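Local coordinates for protein aminotransferase class I and II (Streptococcus suis 89/1591, PDB 3OP7) that probably transfers amino groups between amino acids and keto acids, using pyridoxal phosphate carried on a lysine as a Schiff base, at residues L32-E35 against E36-A39. Sequence-based numbering, arbitrary orientation. Where two conformers were deposited one is given.
Sequences LTLE and ELFA
Thr33 caps the N-terminus of helix 34-41 by accepting the backbone N-H of Glu36: OG1 lies 3.0 Å from Glu36 N, in a bond bent only slightly (163° at the hydrogen). OG1 sits between the backbone N and carbonyl carbon of its own residue (chi1 64°), which aims it at the first turn, while CG2 is held beside the backbone N. Glu36 CB also comes close to this hydroxyl, the two side chains crossing at about a right angle. The helical ladder begins at this residue too, with Leu37 N reaching Thr33 O at 2.9 Å; Phe38 N to Leu34 O and Ala39 N to Glu35 O follow as the next i to i+4 rungs. The carbonyl oxygen of Leu34, besides accepting Phe38 N, lies over one face of the Phe38 ring, 3.4 Å from CG.

Apolar packing runs along the buried side of the turn. CG of Leu34 rests 3.6 Å from CZ of Phe38, with its CD2 near the same end of the ring. Leu37 touches Leu34 and Leu32 more loosely, its CD2 4.3 Å from Leu34 CD1 and its CD1 4.4 Å from Leu32 CD1.

Just before the cap, Leu32 meets the Glu36 side chain at about a right angle. In the conformer described, one of two, Glu36 is extended beyond CG, its carboxylate carbon CD lies 3.4 Å from Leu32 CD2, and its OE2 forms a salt bridge with Arg276, whose side chain also touches Leu32. Glu35 OE1 instead accepts a hydrogen bond from NE2 of Gln53 of the second subunit, and Leu34 packs on Leu52 of that subunit, so this turn takes part in the dimer interface. Within its own chain, Leu34, Leu37 and Phe38 lean on helix 257-268, Leu37 also reaches Ile273 of helix 270-294, and Phe38 meets Phe48 of helix 45-53 edge-to-face.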
loop_
_atom_site.group_PDB
_atom_site.type_symbol
_atom_site.label_atom_id
_atom_site.label_comp_id
_atom_site.label_asym_id
_atom_site.label_seq_id
_atom_site.Cartn_x
_atom_site.Cartn_y
_atom_site.Cartn_z
ATOM N N LEU A 32 20.506 -4.718 2.860
ATOM C CA LEU A 32 21.120 -5.797 2.083
ATOM C C LEU A 32 20.962 -5.541 0.614
ATOM O O LEU A 32 19.931 -5.002 0.166
ATOM C CB LEU A 32 20.445 -7.128 2.439
ATOM C CG LEU A 32 20.860 -7.753 3.790
ATOM C CD1 LEU A 32 19.800 -8.849 4.202
ATOM C CD2 LEU A 32 22.243 -8.307 3.681
ATOM N N THR A 33 21.942 -5.983 -0.148
ATOM C CA THR A 33 21.730 -6.224 -1.575
ATOM C C THR A 33 21.327 -7.693 -1.796
ATOM O O THR A 33 21.551 -8.547 -0.946
ATOM C CB THR A 33 22.973 -5.984 -2.392
ATOM O OG1 THR A 33 23.988 -6.936 -1.984
ATOM C CG2 THR A 33 23.508 -4.520 -2.245
ATOM N N LEU A 34 20.766 -8.001 -2.962
ATOM C CA LEU A 34 20.449 -9.387 -3.295
ATOM C C LEU A 34 21.715 -10.231 -3.245
ATOM O O LEU A 34 21.711 -11.328 -2.709
ATOM C CB LEU A 34 19.774 -9.448 -4.686
ATOM C CG LEU A 34 18.801 -10.580 -4.924
ATOM C CD1 LEU A 34 17.812 -10.721 -3.760
ATOM C CD2 LEU A 34 18.101 -10.346 -6.285
ATOM N N GLU A 35 22.808 -9.695 -3.782
ATOM C CA GLU A 35 24.116 -10.363 -3.744
ATOM C C GLU A 35 24.494 -10.792 -2.320
ATOM O O GLU A 35 24.889 -11.925 -2.102
ATOM C CB GLU A 35 25.197 -9.408 -4.268
ATOM C CG GLU A 35 26.648 -9.846 -4.020
ATOM C CD GLU A 35 27.340 -10.394 -5.232
ATOM O OE1 GLU A 35 27.030 -9.960 -6.373
ATOM O OE2 GLU A 35 28.239 -11.249 -5.022
ATOM N N GLU A 36 24.382 -9.868 -1.376
ATOM C CA GLU A 36 24.705 -10.157 0.018
ATOM C C GLU A 36 23.719 -11.165 0.606
ATOM O O GLU A 36 24.108 -12.034 1.392
ATOM C CB GLU A 36 24.763 -8.876 0.894
ATOM C CG GLU A 36 25.488 -9.110 2.236
ATOM C CD GLU A 36 25.542 -7.938 3.217
ATOM O OE1 GLU A 36 25.170 -6.795 2.869
ATOM O OE2 GLU A 36 25.976 -8.195 4.372
ATOM N N LEU A 37 22.436 -11.045 0.254
ATOM C CA LEU A 37 21.460 -12.029 0.728
ATOM C C LEU A 37 21.733 -13.436 0.194
ATOM O O LEU A 37 21.665 -14.413 0.956
ATOM C CB LEU A 37 20.039 -11.638 0.370
ATOM C CG LEU A 37 18.911 -12.560 0.826
ATOM C CD1 LEU A 37 18.893 -12.774 2.369
ATOM C CD2 LEU A 37 17.527 -12.050 0.290
ATOM N N PHE A 38 22.111 -13.546 -1.076
ATOM C CA PHE A 38 22.485 -14.842 -1.616
ATOM C C PHE A 38 23.681 -15.404 -0.853
ATOM O O PHE A 38 23.708 -16.588 -0.513
ATOM C CB PHE A 38 22.840 -14.734 -3.093
ATOM C CG PHE A 38 21.665 -14.433 -4.012
ATOM C CD1 PHE A 38 20.415 -14.954 -3.768
ATOM C CD2 PHE A 38 21.861 -13.706 -5.171
ATOM C CE1 PHE A 38 19.375 -14.719 -4.645
ATOM C CE2 PHE A 38 20.816 -13.465 -6.047
ATOM C CZ PHE A 38 19.576 -13.979 -5.785
ATOM N N ALA A 39 24.669 -14.550 -0.587
ATOM C CA ALA A 39 25.890 -14.984 0.091
ATOM C C ALA A 39 25.629 -15.482 1.506
ATOM O O ALA A 39 26.107 -16.548 1.886
ATOM C CB ALA A 39 26.960 -13.862 0.103
#